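Local coordinates for protein putative glycoside hydrolase (Bacteroides ovatus, PDB 4ONZ) that is of unknown function but, as a putative glycoside hydrolase, probably belongs to the enzymes built on a five-bladed beta-propeller, at residues N11-L19 / A348-L356; R80-E88 / L98-A106. All coordinates share one frame; numbering follows the deposited sequence.

Contact 1: residues N11-L19 / A348-L356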
ATOM      1  N   ASN A  11     -20.035  -2.775  14.982  1.00 65.44           N
ATOM      2  CA  ASN A  11     -19.137  -2.326  13.871  1.00 66.95           C
ATOM      3  C   ASN A  11     -19.496  -0.940  13.317  1.00 62.47           C
ATOM      4  O   ASN A  11     -19.550  -0.735  12.104  1.00 63.32           O
ATOM      5  CB  ASN A  11     -19.103  -3.372  12.744  1.00 67.86           C
ATOM      6  CG  ASN A  11     -18.318  -4.621  13.120  1.00 70.13           C
ATOM      7  OD1 ASN A  11     -17.548  -4.624  14.085  1.00 70.71           O
ATOM      8  ND2 ASN A  11     -18.499  -5.688  12.346  1.00 65.46           N
ATOM      9  N   ASN A  12     -19.729   0.008  14.224  1.00 56.46           N
ATOM     10  CA  ASN A  12     -20.021   1.393  13.847  1.00 51.63           C
ATOM     11  C   ASN A  12     -18.750   2.143  13.405  1.00 43.76           C
ATOM     12  O   ASN A  12     -18.838   3.187  12.757  1.00 43.97           O
ATOM     13  CB  ASN A  12     -20.698   2.147  15.004  1.00 58.18           C
ATOM     14  CG  ASN A  12     -19.797   2.294  16.232  1.00 64.76           C
ATOM     15  OD1 ASN A  12     -18.934   1.454  16.498  1.00 64.67           O
ATOM     16  ND2 ASN A  12     -20.011   3.363  16.995  1.00 70.58           N
ATOM     17  N   TRP A  13     -17.583   1.596  13.757  1.00 34.13           N
ATOM     18  CA  TRP A  13     -16.283   2.191  13.440  1.00 30.45           C
ATOM     19  C   TRP A  13     -15.707   1.773  12.079  1.00 28.37           C
ATOM     20  O   TRP A  13     -14.740   2.370  11.600  1.00 27.72           O
ATOM     21  CB  TRP A  13     -15.268   1.816  14.530  1.00 30.61           C
ATOM     22  CG  TRP A  13     -15.014   0.332  14.659  1.00 28.50           C
ATOM     23  CD1 TRP A  13     -15.644  -0.540  15.501  1.00 30.43           C
ATOM     24  CD2 TRP A  13     -14.064  -0.445  13.917  1.00 28.71           C
ATOM     25  NE1 TRP A  13     -15.143  -1.812  15.329  1.00 30.58           N
ATOM     26  CE2 TRP A  13     -14.170  -1.778  14.366  1.00 28.34           C
ATOM     27  CE3 TRP A  13     -13.127  -0.140  12.923  1.00 26.97           C
ATOM     28  CZ2 TRP A  13     -13.377  -2.806  13.851  1.00 27.96           C
ATOM     29  CZ3 TRP A  13     -12.342  -1.164  12.413  1.00 24.45           C
ATOM     30  CH2 TRP A  13     -12.473  -2.478  12.877  1.00 25.78           C
ATOM     31  N   VAL A  14     -16.297   0.754  11.464  1.00 26.75           N
ATOM     32  CA  VAL A  14     -15.790   0.203  10.211  1.00 27.66           C
ATOM     33  C   VAL A  14     -15.973   1.175   9.049  1.00 24.89           C
ATOM     34  O   VAL A  14     -17.018   1.787   8.909  1.00 24.79           O
ATOM     35  CB  VAL A  14     -16.479  -1.147   9.899  1.00 28.08           C
ATOM     36  CG1 VAL A  14     -15.995  -1.719   8.579  1.00 28.63           C
ATOM     37  CG2 VAL A  14     -16.222  -2.140  11.022  1.00 30.95           C
ATOM     38  N   ILE A  15     -14.937   1.333   8.234  1.00 26.10           N
ATOM     39  CA  ILE A  15     -15.023   2.216   7.078  1.00 25.16           C
ATOM     40  C   ILE A  15     -15.619   1.408   5.934  1.00 26.98           C
ATOM     41  O   ILE A  15     -15.135   0.317   5.601  1.00 28.01           O
ATOM     42  CB  ILE A  15     -13.663   2.812   6.688  1.00 24.33           C
ATOM     43  CG1 ILE A  15     -13.059   3.569   7.872  1.00 25.85           C
ATOM     44  CG2 ILE A  15     -13.825   3.744   5.492  1.00 25.08           C
ATOM     45  CD1 ILE A  15     -11.678   4.118   7.632  1.00 25.89           C
ATOM     46  N   GLY A  16     -16.685   1.944   5.347  1.00 27.99           N
ATOM     47  CA  GLY A  16     -17.387   1.282   4.261  1.00 27.68           C
ATOM     48  C   GLY A  16     -18.889   1.529   4.339  1.00 28.41           C
ATOM     49  O   GLY A  16     -19.335   2.358   5.124  1.00 30.58           O
ATOM     50  N   PRO A  17     -19.677   0.805   3.531  1.00 29.10           N
ATOM     51  CA  PRO A  17     -19.214  -0.221   2.597  1.00 28.33           C
ATOM     52  C   PRO A  17     -18.608   0.361   1.321  1.00 27.48           C
ATOM     53  O   PRO A  17     -18.993   1.457   0.893  1.00 28.36           O
ATOM     54  CB  PRO A  17     -20.503  -0.985   2.268  1.00 30.48           C
ATOM     55  CG  PRO A  17     -21.578   0.036   2.373  1.00 33.53           C
ATOM     56  CD  PRO A  17     -21.123   1.061   3.389  1.00 32.82           C
ATOM     57  N   PHE A  18     -17.651  -0.365   0.741  1.00 24.34           N
ATOM     58  CA  PHE A  18     -17.037   0.011  -0.520  1.00 22.64           C
ATOM     59  C   PHE A  18     -17.695  -0.822  -1.609  1.00 23.37           C
ATOM     60  O   PHE A  18     -17.643  -2.054  -1.569  1.00 22.25           O
ATOM     61  CB  PHE A  18     -15.531  -0.230  -0.498  1.00 22.45           C
ATOM     62  CG  PHE A  18     -14.785   0.705   0.396  1.00 21.10           C
ATOM     63  CD1 PHE A  18     -14.624   0.423   1.747  1.00 21.61           C
ATOM     64  CD2 PHE A  18     -14.245   1.872  -0.109  1.00 21.35           C
ATOM     65  CE1 PHE A  18     -13.926   1.288   2.578  1.00 20.19           C
ATOM     66  CE2 PHE A  18     -13.549   2.738   0.712  1.00 21.32           C
ATOM     67  CZ  PHE A  18     -13.396   2.450   2.060  1.00 21.47           C
ATOM     68  N   LEU A  19     -18.319  -0.157  -2.575  1.00 24.15           N
ATOM     69  CA  LEU A  19     -19.023  -0.856  -3.648  1.00 25.25           C
ATOM     70  C   LEU A  19     -18.280  -0.706  -4.975  1.00 24.26           C
ATOM     71  O   LEU A  19     -17.788   0.382  -5.301  1.00 22.80           O
ATOM     72  CB  LEU A  19     -20.447  -0.306  -3.783  1.00 26.72           C
ATOM     73  CG  LEU A  19     -21.292  -0.330  -2.506  1.00 28.85           C
ATOM     74  CD1 LEU A  19     -22.655   0.306  -2.764  1.00 31.03           C
ATOM     75  CD2 LEU A  19     -21.450  -1.750  -1.974  1.00 29.28           C
ATOM     76  N   ALA A 348     -13.118   0.540  -5.786  1.00 20.70           N
ATOM     77  CA  ALA A 348     -14.396   0.403  -5.069  1.00 21.43           C
ATOM     78  C   ALA A 348     -14.582   1.717  -4.322  1.00 21.23           C
ATOM     79  O   ALA A 348     -13.603   2.361  -3.924  1.00 21.09           O
ATOM     80  CB  ALA A 348     -14.405  -0.790  -4.123  1.00 22.79           C
ATOM     81  N   VAL A 349     -15.830   2.112  -4.128  1.00 22.56           N
ATOM     82  CA  VAL A 349     -16.145   3.450  -3.619  1.00 23.04           C
ATOM     83  C   VAL A 349     -17.095   3.432  -2.427  1.00 24.11           C
ATOM     84  O   VAL A 349     -18.041   2.655  -2.403  1.00 24.79           O
ATOM     85  CB  VAL A 349     -16.799   4.272  -4.755  1.00 23.74           C
ATOM     86  CG1 VAL A 349     -17.023   5.721  -4.335  1.00 23.57           C
ATOM     87  CG2 VAL A 349     -15.944   4.191  -6.017  1.00 24.01           C
ATOM     88  N   CYS A 350     -16.827   4.307  -1.455  1.00 23.13           N
ATOM     89  CA  CYS A 350     -17.633   4.454  -0.244  1.00 25.11           C
ATOM     90  C   CYS A 350     -18.133   5.893  -0.122  1.00 27.63           C
ATOM     91  O   CYS A 350     -17.346   6.840  -0.176  1.00 26.36           O
ATOM     92  CB  CYS A 350     -16.799   4.103   0.980  1.00 26.63           C
ATOM     93  SG  CYS A 350     -17.607   4.316   2.583  1.00 28.76           S
ATOM     94  N   ASP A 351     -19.439   6.063   0.046  1.00 29.91           N
ATOM     95  CA  ASP A 351     -20.007   7.408   0.168  1.00 32.16           C
ATOM     96  C   ASP A 351     -20.344   7.808   1.611  1.00 32.95           C
ATOM     97  O   ASP A 351     -20.932   8.863   1.833  1.00 35.28           O
ATOM     98  CB  ASP A 351     -21.211   7.564  -0.770  1.00 37.17           C
ATOM     99  CG  ASP A 351     -22.294   6.554  -0.504  1.00 37.35           C
ATOM    100  OD1 ASP A 351     -22.392   6.065   0.640  1.00 43.57           O
ATOM    101  OD2 ASP A 351     -23.053   6.250  -1.445  1.00 45.27           O
ATOM    102  N   ASP A 352     -19.964   6.975   2.583  1.00 33.79           N
ATOM    103  CA  ASP A 352     -20.185   7.267   4.007  1.00 34.09           C
ATOM    104  C   ASP A 352     -18.861   7.714   4.632  1.00 31.08           C
ATOM    105  O   ASP A 352     -18.032   6.880   5.008  1.00 30.56           O
ATOM    106  CB  ASP A 352     -20.739   6.033   4.734  1.00 38.94           C
ATOM    107  CG  ASP A 352     -21.011   6.287   6.214  1.00 41.51           C
ATOM    108  OD1 ASP A 352     -20.935   7.452   6.664  1.00 38.66           O
ATOM    109  OD2 ASP A 352     -21.307   5.304   6.931  1.00 47.38           O
ATOM    110  N   VAL A 353     -18.685   9.029   4.769  1.00 28.90           N
ATOM    111  CA  VAL A 353     -17.419   9.607   5.256  1.00 29.43           C
ATOM    112  C   VAL A 353     -17.483  10.426   6.550  1.00 29.05           C
ATOM    113  O   VAL A 353     -16.464  10.985   6.983  1.00 27.51           O
ATOM    114  CB  VAL A 353     -16.788  10.487   4.151  1.00 29.16           C
ATOM    115  CG1 VAL A 353     -16.497   9.641   2.921  1.00 28.98           C
ATOM    116  CG2 VAL A 353     -17.696  11.661   3.787  1.00 31.70           C
ATOM    117  N   LYS A 354     -18.650  10.471   7.182  1.00 33.28           N
ATOM    118  CA  LYS A 354     -18.837  11.259   8.402  1.00 34.65           C
ATOM    119  C   LYS A 354     -17.831  10.910   9.493  1.00 33.11           C
ATOM    120  O   LYS A 354     -17.310  11.801  10.165  1.00 31.91           O
ATOM    121  CB  LYS A 354     -20.262  11.091   8.938  1.00 39.02           C
ATOM    122  CG  LYS A 354     -20.544  11.924  10.176  1.00 43.63           C
ATOM    123  CD  LYS A 354     -22.027  11.952  10.518  1.00 48.37           C
ATOM    124  CE  LYS A 354     -22.299  12.938  11.640  1.00 49.78           C
ATOM    125  NZ  LYS A 354     -23.757  13.087  11.898  1.00 55.88           N
ATOM    126  N   LYS A 355     -17.539   9.619   9.653  1.00 33.66           N
ATOM    127  CA  LYS A 355     -16.604   9.171  10.698  1.00 32.79           C
ATOM    128  C   LYS A 355     -15.189   9.744  10.591  1.00 30.69           C
ATOM    129  O   LYS A 355     -14.441   9.722  11.572  1.00 28.55           O
ATOM    130  CB  LYS A 355     -16.552   7.642  10.785  1.00 33.98           C
ATOM    131  CG  LYS A 355     -16.152   6.923   9.503  1.00 34.74           C
ATOM    132  CD  LYS A 355     -16.029   5.418   9.724  1.00 34.90           C
ATOM    133  CE  LYS A 355     -17.327   4.752  10.175  1.00 34.75           C
ATOM    134  NZ  LYS A 355     -18.413   4.798   9.159  1.00 35.14           N
ATOM    135  N   LEU A 356     -14.834  10.263   9.415  1.00 29.25           N
ATOM    136  CA  LEU A 356     -13.512  10.859   9.200  1.00 31.09           C
ATOM    137  C   LEU A 356     -13.342  12.261   9.804  1.00 33.15           C
ATOM    138  O   LEU A 356     -12.211  12.722   9.964  1.00 32.41           O
ATOM    139  CB  LEU A 356     -13.196  10.938   7.706  1.00 29.60           C
ATOM    140  CG  LEU A 356     -13.295   9.655   6.885  1.00 30.75           C
ATOM    141  CD1 LEU A 356     -12.869   9.942   5.456  1.00 30.44           C
ATOM    142  CD2 LEU A 356     -12.446   8.542   7.486  1.00 29.27           C
TER
HETATM  143  O   HOH W   1     -17.939   4.484   6.370  1.00 31.48           O
HETATM  144  O   HOH W   2     -20.881   3.497   0.286  1.00 35.19           O
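L19 and V349 form a single antiparallel, hydrogen-bonded bridge, with L19 N 2.8 Å from V349 O and V349 N 2.9 Å from L19 O. One residue back, F18 turns its ring to C350. The cysteine CB lies over one face, 3.7 Å from the ring centroid, in a CH-pi contact. SG sits above the same ring at 4.7 Å from its centroid, a longer sulfur-aromatic contact. Because SG is anti to the backbone N (chi1 177°), it also reaches G16, approaching CA at 3.5 Å, and it accepts a bond from D352 N. G16 adopts backbone angles open to glycine alone, just before the cis peptide bond of P17. K355 folds back against the carbonyls of residues 12-14: bent at chi3 and chi4, its chain carries CE to 3.2 Å from V14 O, while CD passes 4.0 Å from I15 CG1. Its ammonium donates to a water that also accepts from G16 N and donates to D352 O; the ion pair with D352 OD2 is long. A second water joins P17 O to D351 N. The N-terminal segment thus joins the outermost strand 344-350, consistent with closure of a beta-propeller's last blade. F18 continues onto L334 and L336 of the neighbouring strand 333-340, and I15 and L356 share I253 of strand 245-255. W13, bonded through NE1 to D298, and the I15 carbonyl, held by Q285 of strand 281-288, tie the N-terminal segment to the adjoining sheet.

Contact 2: residues R80-E88 / L98-A106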
ATOM      1  N   ARG A  80      11.695 -11.102 -13.372  1.00 43.95           N
ATOM      2  CA  ARG A  80      11.051  -9.843 -13.761  1.00 36.47           C
ATOM      3  C   ARG A  80      11.569  -8.639 -12.984  1.00 28.62           C
ATOM      4  O   ARG A  80      12.237  -8.790 -11.972  1.00 29.17           O
ATOM      5  CB  ARG A  80       9.546  -9.935 -13.541  1.00 39.99           C
ATOM      6  CG  ARG A  80       8.856 -10.959 -14.417  1.00 45.42           C
ATOM      7  CD  ARG A  80       7.371 -10.985 -14.122  1.00 45.13           C
ATOM      8  NE  ARG A  80       6.664 -11.930 -14.975  1.00 46.17           N
ATOM      9  CZ  ARG A  80       5.367 -12.201 -14.875  1.00 47.07           C
ATOM     10  NH1 ARG A  80       4.622 -11.599 -13.950  1.00 44.21           N
ATOM     11  NH2 ARG A  80       4.810 -13.080 -15.701  1.00 46.38           N
ATOM     12  N   THR A  81      11.253  -7.446 -13.482  1.00 23.55           N
ATOM     13  CA  THR A  81      11.612  -6.198 -12.812  1.00 19.71           C
ATOM     14  C   THR A  81      10.324  -5.402 -12.582  1.00 19.92           C
ATOM     15  O   THR A  81       9.492  -5.288 -13.485  1.00 19.38           O
ATOM     16  CB  THR A  81      12.617  -5.370 -13.642  1.00 19.62           C
ATOM     17  OG1 THR A  81      13.843  -6.097 -13.756  1.00 20.72           O
ATOM     18  CG2 THR A  81      12.906  -4.023 -12.975  1.00 19.56           C
ATOM     19  N   SER A  82      10.157  -4.891 -11.366  1.00 18.68           N
ATOM     20  CA  SER A  82       8.999  -4.059 -11.015  1.00 18.37           C
ATOM     21  C   SER A  82       9.338  -2.582 -11.156  1.00 17.31           C
ATOM     22  O   SER A  82      10.425  -2.131 -10.759  1.00 17.34           O
ATOM     23  CB  SER A  82       8.523  -4.312  -9.578  1.00 19.42           C
ATOM     24  OG  SER A  82       7.802  -5.511  -9.476  1.00 20.50           O
ATOM     25  N   ARG A  83       8.409  -1.836 -11.740  1.00 17.54           N
ATOM     26  CA  ARG A  83       8.532  -0.388 -11.855  1.00 17.41           C
ATOM     27  C   ARG A  83       7.170   0.232 -11.513  1.00 16.79           C
ATOM     28  O   ARG A  83       6.141  -0.438 -11.578  1.00 20.14           O
ATOM     29  CB  ARG A  83       9.012   0.010 -13.251  1.00 16.46           C
ATOM     30  CG  ARG A  83      10.355  -0.586 -13.620  1.00 17.58           C
ATOM     31  CD  ARG A  83      10.743  -0.265 -15.056  1.00 17.11           C
ATOM     32  NE  ARG A  83      12.009  -0.882 -15.450  1.00 17.53           N
ATOM     33  CZ  ARG A  83      12.163  -2.126 -15.903  1.00 17.20           C
ATOM     34  NH1 ARG A  83      11.133  -2.958 -15.990  1.00 17.88           N
ATOM     35  NH2 ARG A  83      13.367  -2.549 -16.279  1.00 17.53           N
ATOM     36  N   VAL A  84       7.162   1.503 -11.137  1.00 16.79           N
ATOM     37  CA  VAL A  84       5.921   2.187 -10.769  1.00 16.03           C
ATOM     38  C   VAL A  84       5.423   3.110 -11.889  1.00 16.42           C
ATOM     39  O   VAL A  84       6.159   3.961 -12.384  1.00 15.97           O
ATOM     40  CB  VAL A  84       6.104   3.007  -9.483  1.00 17.42           C
ATOM     41  CG1 VAL A  84       4.812   3.719  -9.113  1.00 19.04           C
ATOM     42  CG2 VAL A  84       6.547   2.089  -8.343  1.00 18.02           C
ATOM     43  N   GLY A  85       4.166   2.913 -12.270  1.00 17.08           N
ATOM     44  CA  GLY A  85       3.514   3.708 -13.309  1.00 17.11           C
ATOM     45  C   GLY A  85       2.642   4.779 -12.693  1.00 17.21           C
ATOM     46  O   GLY A  85       2.257   4.688 -11.531  1.00 18.31           O
ATOM     47  N   TYR A  86       2.297   5.766 -13.507  1.00 18.64           N
ATOM     48  CA  TYR A  86       1.472   6.897 -13.112  1.00 19.87           C
ATOM     49  C   TYR A  86       0.193   6.915 -13.949  1.00 21.05           C
ATOM     50  O   TYR A  86       0.243   6.757 -15.168  1.00 22.37           O
ATOM     51  CB  TYR A  86       2.256   8.187 -13.370  1.00 21.37           C
ATOM     52  CG  TYR A  86       1.492   9.492 -13.189  1.00 22.34           C
ATOM     53  CD1 TYR A  86       0.623   9.968 -14.178  1.00 23.88           C
ATOM     54  CD2 TYR A  86       1.685  10.280 -12.062  1.00 23.35           C
ATOM     55  CE1 TYR A  86      -0.062  11.162 -14.021  1.00 25.23           C
ATOM     56  CE2 TYR A  86       1.017  11.491 -11.901  1.00 24.30           C
ATOM     57  CZ  TYR A  86       0.139  11.924 -12.877  1.00 26.40           C
ATOM     58  OH  TYR A  86      -0.534  13.118 -12.716  1.00 25.64           O
ATOM     59  N   ALA A  87      -0.943   7.074 -13.274  1.00 20.43           N
ATOM     60  CA  ALA A  87      -2.239   7.233 -13.923  1.00 22.13           C
ATOM     61  C   ALA A  87      -2.944   8.396 -13.224  1.00 23.85           C
ATOM     62  O   ALA A  87      -2.898   8.510 -11.998  1.00 23.41           O
ATOM     63  CB  ALA A  87      -3.069   5.971 -13.828  1.00 21.78           C
ATOM     64  N   GLU A  88      -3.572   9.257 -14.020  1.00 26.09           N
ATOM     65  CA  GLU A  88      -4.264  10.449 -13.538  1.00 27.38           C
ATOM     66  C   GLU A  88      -5.755  10.327 -13.878  1.00 27.06           C
ATOM     67  O   GLU A  88      -6.108   9.865 -14.966  1.00 26.91           O
ATOM     68  CB  GLU A  88      -3.612  11.634 -14.226  1.00 32.57           C
ATOM     69  CG  GLU A  88      -4.216  12.997 -14.028  1.00 38.08           C
ATOM     70  CD  GLU A  88      -3.446  14.037 -14.824  1.00 38.79           C
ATOM     71  OE1 GLU A  88      -2.203  14.077 -14.721  1.00 40.16           O
ATOM     72  OE2 GLU A  88      -4.085  14.808 -15.554  1.00 43.58           O
ATOM     73  N   LEU A  98       0.931   7.602 -18.290  1.00 30.04           N
ATOM     74  CA  LEU A  98       2.158   8.053 -18.941  1.00 31.12           C
ATOM     75  C   LEU A  98       2.824   6.843 -19.577  1.00 34.72           C
ATOM     76  O   LEU A  98       2.765   5.729 -19.034  1.00 32.02           O
ATOM     77  CB  LEU A  98       3.127   8.682 -17.938  1.00 33.03           C
ATOM     78  CG  LEU A  98       2.678   9.930 -17.176  1.00 33.17           C
ATOM     79  CD1 LEU A  98       3.755  10.357 -16.189  1.00 31.16           C
ATOM     80  CD2 LEU A  98       2.325  11.066 -18.129  1.00 36.16           C
ATOM     81  N   ASP A  99       3.467   7.065 -20.719  1.00 33.19           N
ATOM     82  CA  ASP A  99       4.171   5.994 -21.430  1.00 35.48           C
ATOM     83  C   ASP A  99       5.440   5.521 -20.725  1.00 33.67           C
ATOM     84  O   ASP A  99       5.914   4.420 -21.000  1.00 33.57           O
ATOM     85  CB  ASP A  99       4.533   6.431 -22.850  1.00 37.47           C
ATOM     86  CG  ASP A  99       3.329   6.486 -23.773  1.00 40.63           C
ATOM     87  OD1 ASP A  99       2.230   6.015 -23.388  1.00 42.21           O
ATOM     88  OD2 ASP A  99       3.497   6.986 -24.899  1.00 43.62           O
ATOM     89  N   ASN A 100       6.004   6.353 -19.855  1.00 29.09           N
ATOM     90  CA  ASN A 100       7.191   5.975 -19.097  1.00 28.96           C
ATOM     91  C   ASN A 100       6.864   5.782 -17.626  1.00 26.40           C
ATOM     92  O   ASN A 100       6.047   6.518 -17.077  1.00 24.97           O
ATOM     93  CB  ASN A 100       8.278   7.042 -19.210  1.00 32.95           C
ATOM     94  CG  ASN A 100       8.843   7.167 -20.616  1.00 41.16           C
ATOM     95  OD1 ASN A 100       8.335   6.577 -21.573  1.00 49.92           O
ATOM     96  ND2 ASN A 100       9.897   7.958 -20.746  1.00 46.68           N
ATOM     97  N   PRO A 101       7.532   4.816 -16.966  1.00 23.91           N
ATOM     98  CA  PRO A 101       7.289   4.626 -15.538  1.00 22.70           C
ATOM     99  C   PRO A 101       7.900   5.784 -14.779  1.00 21.38           C
ATOM    100  O   PRO A 101       8.772   6.475 -15.318  1.00 22.33           O
ATOM    101  CB  PRO A 101       8.027   3.325 -15.231  1.00 21.85           C
ATOM    102  CG  PRO A 101       9.163   3.325 -16.195  1.00 22.52           C
ATOM    103  CD  PRO A 101       8.585   3.913 -17.460  1.00 22.85           C
ATOM    104  N   VAL A 102       7.465   5.994 -13.542  1.00 20.66           N
ATOM    105  CA  VAL A 102       7.964   7.126 -12.750  1.00 19.08           C
ATOM    106  C   VAL A 102       8.912   6.756 -11.612  1.00 18.49           C
ATOM    107  O   VAL A 102       9.489   7.649 -10.992  1.00 18.16           O
ATOM    108  CB  VAL A 102       6.805   8.007 -12.219  1.00 19.94           C
ATOM    109  CG1 VAL A 102       6.038   8.609 -13.388  1.00 21.18           C
ATOM    110  CG2 VAL A 102       5.877   7.210 -11.309  1.00 20.17           C
ATOM    111  N   LEU A 103       9.049   5.463 -11.308  1.00 17.87           N
ATOM    112  CA  LEU A 103      10.019   4.993 -10.307  1.00 16.28           C
ATOM    113  C   LEU A 103      10.503   3.646 -10.809  1.00 15.96           C
ATOM    114  O   LEU A 103       9.704   2.738 -11.050  1.00 15.82           O
ATOM    115  CB  LEU A 103       9.432   4.863  -8.895  1.00 17.30           C
ATOM    116  CG  LEU A 103      10.449   4.485  -7.804  1.00 18.67           C
ATOM    117  CD1 LEU A 103      11.499   5.561  -7.624  1.00 20.60           C
ATOM    118  CD2 LEU A 103       9.776   4.231  -6.469  1.00 21.35           C
ATOM    119  N   PHE A 104      11.811   3.532 -10.973  1.00 16.97           N
ATOM    120  CA  PHE A 104      12.415   2.348 -11.553  1.00 17.75           C
ATOM    121  C   PHE A 104      13.889   2.259 -11.211  1.00 18.62           C
ATOM    122  O   PHE A 104      14.487   3.257 -10.804  1.00 19.58           O
ATOM    123  CB  PHE A 104      12.231   2.420 -13.074  1.00 18.74           C
ATOM    124  CG  PHE A 104      12.591   3.765 -13.672  1.00 20.15           C
ATOM    125  CD1 PHE A 104      13.896   4.042 -14.083  1.00 21.03           C
ATOM    126  CD2 PHE A 104      11.622   4.748 -13.840  1.00 20.84           C
ATOM    127  CE1 PHE A 104      14.229   5.276 -14.630  1.00 23.78           C
ATOM    128  CE2 PHE A 104      11.949   5.987 -14.394  1.00 23.69           C
ATOM    129  CZ  PHE A 104      13.253   6.250 -14.789  1.00 24.14           C
ATOM    130  N   PRO A 105      14.486   1.063 -11.362  1.00 19.57           N
ATOM    131  CA  PRO A 105      15.924   1.003 -11.132  1.00 20.61           C
ATOM    132  C   PRO A 105      16.620   1.878 -12.177  1.00 21.14           C
ATOM    133  O   PRO A 105      16.250   1.839 -13.348  1.00 20.81           O
ATOM    134  CB  PRO A 105      16.281  -0.481 -11.286  1.00 20.18           C
ATOM    135  CG  PRO A 105      15.048  -1.190 -11.681  1.00 19.71           C
ATOM    136  CD  PRO A 105      13.877  -0.259 -11.587  1.00 19.37           C
ATOM    137  N   ALA A 106      17.579   2.687 -11.734  1.00 20.63           N
ATOM    138  CA  ALA A 106      18.249   3.642 -12.607  1.00 21.97           C
ATOM    139  C   ALA A 106      19.738   3.775 -12.300  1.00 21.85           C
ATOM    140  O   ALA A 106      20.273   3.069 -11.449  1.00 20.53           O
ATOM    141  CB  ALA A 106      17.555   4.999 -12.487  1.00 23.01           C
TER
HETATM  142  O   HOH W   3      14.507   0.531 -14.985  1.00 19.17           O
HETATM  143  O   HOH W   4       3.547   5.777 -16.125  1.00 28.56           O
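T81 reaches P105, with T81 CG2 3.8 Å from P105 CG, while its hydroxyl bonds to P116 O. The same methyl lies 3.5 Å above the guanidinium plane of R83, over its centre. R83 runs extended from CG to NE, crossing F104 obliquely with R83 CG 3.6 Å from F104 CB and lying alongside P101. Its NE donates to a water in the guanidinium plane that passes the link on to P105 O, and NH1 forms a salt bridge with D71. V84 is the centre of the backbone pairing: its N donates to L103 O at 2.8 Å, and its own O receives V102 N at 2.7 Å. L103 N adds a weak bond to that same oxygen, making it a bifurcated acceptor. The V84 and L103 side chains point the same way, their CB atoms 3.9 Å apart. At Y86, N donates to a water shared by the carbonyls of L98 and N100, and O accepts a weak bond from L98 N. L98 packs against the tyrosine ring, where Y86 CD1 lies 3.6 Å from L98 CG. The Y86 hydroxyl donates to E88, whose carboxylate is also paired with K62 through OE2. With V102 and L103 both facing V84, the arrangement is a classic beta bulge; residues 98-106 carry on beside strand 82-89 where the edge strand 96-97 ends, consistent with a blade of the beta-propeller expected for this family.

In the fold
Both contacts illustrate how a chain without regular secondary structure can pair with a strand of an antiparallel sheet, but at very different spans of sequence. In contact 2 the segments are only ten residues apart at their closest ends: the chain leaves 82-89, turns back through 96-97 and continues beside the strand it came from. Contact 1 closes a loop of more than 300 residues that contains contact 2, and there 11-19 adds one bridge to the outermost strand 344-350. The two lie on opposite sides of the chain's centre, about 19 Å (contact 1) and 16 Å (contact 2) from it. Their own centres are 31 Å apart and their nearest atoms about 14 Å.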